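Long-range contact in macrolide export ATP-binding/permease protein macB (Actinobacillus actinomycetemcomitans, PDB 3FTJ), which probably exports macrolides as the ATP-driven, non-canonical ABC transporter of the tripartite MacAB-TdeA efflux system, conferring resistance to them: residues 10-22 / 173-186. Sequence-based numbering, arbitrary orientation.
Sequences GIGTNTMTIFNGN and IGSITVKISDDVNS
The Phe19 ring meets Ser175 obliquely, its CD1 3.7 Å from Ser175 CB, while the ring of Phe207 in strand 206-209 lies against it with the two planes about 20° apart. Phe19 and Ser175 are the non-hydrogen-bonded end pair of an antiparallel ladder, strand 15-20 against strand 175-180, in the mixed sheet of the MacB-like periplasmic core domain; the axes run at 164°. Since strand 15-20 also pairs with 206-209 and strand 175-180 with 49-64, both strands are interior to the sheet.

The residues alternate strictly. Thr15, Thr17 and Phe19 share one face with Lys179, Thr177 and Ser175, and there the two threonine hydroxyls, Thr17 OG1 and Thr177 OG1, are hydrogen-bonded at 3.1 Å. Each OG1 stands beside its own backbone N, anti to the carbonyl carbon, which brings the hydroxyls together over the closest backbone pair of the ladder. Met16, Ile18, Ile176 and Val178 form the other, buried face, where Ile18 CD1 packs on Val178 CG1 at 4.0 Å and Leu193 of helix 186-201 touches both residues. Met16, extended beyond CG, carries CE to 4.2 Å from Ile180 CG1 and onward to the first turn of that helix.

Ile18 N to Ile176 O is nearly straight at the hydrogen (177°), although the donor is tilted from the carbonyl plane. At the far end Asn14 O receives Ile180 N at 2.7 Å. Beside it, Lys179 bends at chi2 past Asn14, and its NZ bridges to Asp182 OD2 at 2.9 Å, an oxygen that also accepts Gln50 NE2.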
loop_
_atom_site.group_PDB
_atom_site.type_symbol
_atom_site.label_atom_id
_atom_site.label_comp_id
_atom_site.label_asym_id
_atom_site.label_seq_id
_atom_site.Cartn_x
_atom_site.Cartn_y
_atom_site.Cartn_z
ATOM N N GLY A 10 -15.212 -4.500 -9.124
ATOM C CA GLY A 10 -14.655 -3.948 -7.905
ATOM C C GLY A 10 -13.141 -3.967 -7.828
ATOM O O GLY A 10 -12.558 -3.352 -6.932
ATOM N N ILE A 11 -12.498 -4.673 -8.754
ATOM C CA ILE A 11 -11.038 -4.727 -8.780
ATOM C C ILE A 11 -10.452 -3.729 -9.782
ATOM O O ILE A 11 -10.578 -3.900 -10.996
ATOM C CB ILE A 11 -10.502 -6.157 -9.077
ATOM C CG1 ILE A 11 -11.025 -7.166 -8.049
ATOM C CG2 ILE A 11 -8.980 -6.177 -9.064
ATOM C CD1 ILE A 11 -12.302 -7.868 -8.464
ATOM N N GLY A 12 -9.822 -2.682 -9.260
ATOM C CA GLY A 12 -9.138 -1.703 -10.084
ATOM C C GLY A 12 -10.079 -0.845 -10.905
ATOM O O GLY A 12 -9.674 -0.241 -11.903
ATOM N N THR A 13 -11.339 -0.787 -10.487
ATOM C CA THR A 13 -12.334 0.004 -11.201
ATOM C C THR A 13 -12.060 1.503 -11.047
ATOM O O THR A 13 -11.689 2.174 -12.013
ATOM C CB THR A 13 -13.769 -0.343 -10.751
ATOM O OG1 THR A 13 -13.828 -0.399 -9.319
ATOM C CG2 THR A 13 -14.181 -1.701 -11.315
ATOM N N ASN A 14 -12.224 2.026 -9.834
ATOM C CA ASN A 14 -11.943 3.436 -9.575
ATOM C C ASN A 14 -10.598 3.661 -8.887
ATOM O O ASN A 14 -10.291 4.775 -8.459
ATOM C CB ASN A 14 -13.076 4.076 -8.767
ATOM C CG ASN A 14 -14.178 4.645 -9.655
ATOM O OD1 ASN A 14 -13.909 5.211 -10.719
ATOM N ND2 ASN A 14 -15.426 4.505 -9.215
ATOM N N THR A 15 -9.800 2.602 -8.787
ATOM C CA THR A 15 -8.463 2.705 -8.221
ATOM C C THR A 15 -7.398 2.227 -9.203
ATOM O O THR A 15 -7.630 1.318 -9.996
ATOM C CB THR A 15 -8.329 1.877 -6.937
ATOM O OG1 THR A 15 -8.447 0.489 -7.258
ATOM C CG2 THR A 15 -9.410 2.260 -5.938
ATOM N N MET A 16 -6.231 2.855 -9.146
ATOM C CA MET A 16 -5.092 2.434 -9.948
ATOM C C MET A 16 -3.881 2.401 -9.048
ATOM O O MET A 16 -3.736 3.262 -8.184
ATOM C CB MET A 16 -4.834 3.415 -11.082
ATOM C CG MET A 16 -6.008 3.587 -12.009
ATOM S SD MET A 16 -5.665 4.794 -13.294
ATOM C CE MET A 16 -7.240 4.758 -14.152
ATOM N N THR A 17 -3.018 1.408 -9.250
ATOM C CA THR A 17 -1.786 1.291 -8.478
ATOM C C THR A 17 -0.592 1.468 -9.401
ATOM O O THR A 17 -0.460 0.772 -10.410
ATOM C CB THR A 17 -1.691 -0.069 -7.751
ATOM O OG1 THR A 17 -2.850 -0.252 -6.924
ATOM C CG2 THR A 17 -0.429 -0.141 -6.878
ATOM N N ILE A 18 0.268 2.417 -9.056
ATOM C CA ILE A 18 1.467 2.690 -9.827
ATOM C C ILE A 18 2.677 1.989 -9.199
ATOM O O ILE A 18 2.929 2.131 -8.001
ATOM C CB ILE A 18 1.711 4.196 -9.908
ATOM C CG1 ILE A 18 0.421 4.902 -10.337
ATOM C CG2 ILE A 18 2.843 4.503 -10.875
ATOM C CD1 ILE A 18 0.231 6.251 -9.720
ATOM N N PHE A 19 3.409 1.233 -10.014
ATOM C CA PHE A 19 4.546 0.433 -9.563
ATOM C C PHE A 19 5.834 0.849 -10.269
ATOM O O PHE A 19 5.804 1.268 -11.419
ATOM C CB PHE A 19 4.315 -1.044 -9.890
ATOM C CG PHE A 19 3.247 -1.695 -9.068
ATOM C CD1 PHE A 19 3.533 -2.207 -7.818
ATOM C CD2 PHE A 19 1.959 -1.814 -9.555
ATOM C CE1 PHE A 19 2.555 -2.811 -7.060
ATOM C CE2 PHE A 19 0.979 -2.422 -8.802
ATOM C CZ PHE A 19 1.278 -2.922 -7.556
ATOM N N ASN A 20 6.965 0.694 -9.586
ATOM C CA ASN A 20 8.266 0.871 -10.218
ATOM C C ASN A 20 8.494 -0.184 -11.286
ATOM O O ASN A 20 8.042 -1.318 -11.145
ATOM C CB ASN A 20 9.381 0.768 -9.177
ATOM C CG ASN A 20 9.269 1.822 -8.107
ATOM O OD1 ASN A 20 9.129 1.516 -6.930
ATOM N ND2 ASN A 20 9.308 3.076 -8.517
ATOM N N GLY A 21 9.204 0.186 -12.345
ATOM C CA GLY A 21 9.611 -0.783 -13.344
ATOM C C GLY A 21 8.723 -0.813 -14.572
ATOM O O GLY A 21 7.983 0.134 -14.836
ATOM N N ASN A 22 8.784 -1.923 -15.305
ATOM C CA ASN A 22 8.138 -2.031 -16.610
ATOM C C ASN A 22 7.004 -3.047 -16.655
ATOM O O ASN A 22 6.242 -3.095 -17.620
ATOM C CB ASN A 22 9.180 -2.361 -17.676
ATOM C CG ASN A 22 10.282 -1.320 -17.752
ATOM O OD1 ASN A 22 11.465 -1.653 -17.858
ATOM N ND2 ASN A 22 9.897 -0.052 -17.695
ATOM N N ILE A 173 9.558 4.862 -2.642
ATOM C CA ILE A 173 8.556 3.864 -2.288
ATOM C C ILE A 173 8.324 2.818 -3.375
ATOM O O ILE A 173 8.783 2.972 -4.504
ATOM C CB ILE A 173 7.223 4.548 -1.953
ATOM C CG1 ILE A 173 6.788 5.425 -3.135
ATOM C CG2 ILE A 173 7.343 5.353 -0.672
ATOM C CD1 ILE A 173 5.595 6.280 -2.848
ATOM N N GLY A 174 7.600 1.764 -3.020
ATOM C CA GLY A 174 7.391 0.636 -3.906
ATOM C C GLY A 174 6.235 0.830 -4.864
ATOM O O GLY A 174 6.281 0.359 -6.007
ATOM N N SER A 175 5.199 1.526 -4.398
ATOM C CA SER A 175 4.042 1.839 -5.231
ATOM C C SER A 175 3.172 2.957 -4.644
ATOM O O SER A 175 3.341 3.368 -3.495
ATOM C CB SER A 175 3.189 0.585 -5.458
ATOM O OG SER A 175 2.593 0.134 -4.251
ATOM N N ILE A 176 2.238 3.434 -5.455
ATOM C CA ILE A 176 1.282 4.455 -5.063
ATOM C C ILE A 176 -0.088 4.046 -5.575
ATOM O O ILE A 176 -0.274 3.845 -6.776
ATOM C CB ILE A 176 1.623 5.821 -5.717
ATOM C CG1 ILE A 176 2.991 6.325 -5.252
ATOM C CG2 ILE A 176 0.541 6.846 -5.420
ATOM C CD1 ILE A 176 3.555 7.444 -6.124
ATOM N N THR A 177 -1.054 3.914 -4.682
ATOM C CA THR A 177 -2.412 3.655 -5.134
ATOM C C THR A 177 -3.223 4.946 -5.089
ATOM O O THR A 177 -3.241 5.637 -4.070
ATOM C CB THR A 177 -3.101 2.565 -4.304
ATOM O OG1 THR A 177 -2.326 1.358 -4.365
ATOM C CG2 THR A 177 -4.500 2.294 -4.844
ATOM N N VAL A 178 -3.871 5.273 -6.205
ATOM C CA VAL A 178 -4.691 6.472 -6.301
ATOM C C VAL A 178 -6.158 6.075 -6.424
ATOM O O VAL A 178 -6.489 5.079 -7.068
ATOM C CB VAL A 178 -4.300 7.368 -7.514
ATOM C CG1 VAL A 178 -2.808 7.682 -7.514
ATOM C CG2 VAL A 178 -4.694 6.714 -8.813
ATOM N N LYS A 179 -7.029 6.846 -5.783
ATOM C CA LYS A 179 -8.463 6.671 -5.950
ATOM C C LYS A 179 -8.911 7.749 -6.913
ATOM O O LYS A 179 -8.697 8.939 -6.669
ATOM C CB LYS A 179 -9.189 6.824 -4.617
ATOM C CG LYS A 179 -10.421 5.938 -4.452
ATOM C CD LYS A 179 -11.585 6.392 -5.320
ATOM C CE LYS A 179 -12.867 5.655 -4.931
ATOM N NZ LYS A 179 -14.062 6.102 -5.706
ATOM N N ILE A 180 -9.513 7.319 -8.016
ATOM C CA ILE A 180 -9.945 8.219 -9.078
ATOM C C ILE A 180 -11.279 8.884 -8.725
ATOM O O ILE A 180 -12.153 8.257 -8.120
ATOM C CB ILE A 180 -10.062 7.444 -10.413
ATOM C CG1 ILE A 180 -8.675 7.173 -10.986
ATOM C CG2 ILE A 180 -10.872 8.204 -11.422
ATOM C CD1 ILE A 180 -7.847 8.424 -11.170
ATOM N N SER A 181 -11.418 10.160 -9.075
ATOM C CA SER A 181 -12.686 10.867 -8.902
ATOM C C SER A 181 -13.821 10.044 -9.501
ATOM O O SER A 181 -13.689 9.479 -10.588
ATOM C CB SER A 181 -12.644 12.256 -9.559
ATOM O OG SER A 181 -11.685 13.100 -8.938
ATOM N N ASP A 182 -14.934 9.978 -8.781
ATOM C CA ASP A 182 -16.080 9.190 -9.213
ATOM C C ASP A 182 -16.582 9.613 -10.597
ATOM O O ASP A 182 -17.044 8.782 -11.378
ATOM C CB ASP A 182 -17.213 9.295 -8.182
ATOM C CG ASP A 182 -16.742 9.028 -6.755
ATOM O OD1 ASP A 182 -17.445 9.451 -5.808
ATOM O OD2 ASP A 182 -15.672 8.400 -6.578
ATOM N N ASP A 183 -16.476 10.903 -10.904
ATOM C CA ASP A 183 -17.066 11.437 -12.130
ATOM C C ASP A 183 -16.085 11.652 -13.289
ATOM O O ASP A 183 -16.343 12.476 -14.167
ATOM C CB ASP A 183 -17.833 12.738 -11.840
ATOM C CG ASP A 183 -16.958 13.808 -11.201
ATOM O OD1 ASP A 183 -15.754 13.869 -11.527
ATOM O OD2 ASP A 183 -17.477 14.588 -10.369
ATOM N N VAL A 184 -14.977 10.914 -13.310
ATOM C CA VAL A 184 -14.010 11.061 -14.401
ATOM C C VAL A 184 -13.769 9.763 -15.167
ATOM O O VAL A 184 -13.774 8.671 -14.589
ATOM C CB VAL A 184 -12.651 11.635 -13.915
ATOM C CG1 VAL A 184 -12.060 10.755 -12.848
ATOM C CG2 VAL A 184 -11.673 11.761 -15.080
ATOM N N ASN A 185 -13.569 9.903 -16.474
ATOM C CA ASN A 185 -13.288 8.784 -17.371
ATOM C C ASN A 185 -11.985 8.067 -17.012
ATOM O O ASN A 185 -10.900 8.636 -17.120
ATOM C CB ASN A 185 -13.229 9.297 -18.816
ATOM C CG ASN A 185 -13.014 8.187 -19.830
ATOM O OD1 ASN A 185 -12.039 7.428 -19.759
ATOM N ND2 ASN A 185 -13.918 8.102 -20.801
ATOM N N SER A 186 -12.103 6.813 -16.591
ATOM C CA SER A 186 -10.963 6.039 -16.111
ATOM C C SER A 186 -9.799 6.015 -17.108
ATOM O O SER A 186 -8.635 6.094 -16.716
ATOM C CB SER A 186 -11.412 4.616 -15.777
ATOM O OG SER A 186 -10.346 3.850 -15.253
HETATM O O HOH W 1 -9.114 0.878 -15.121
#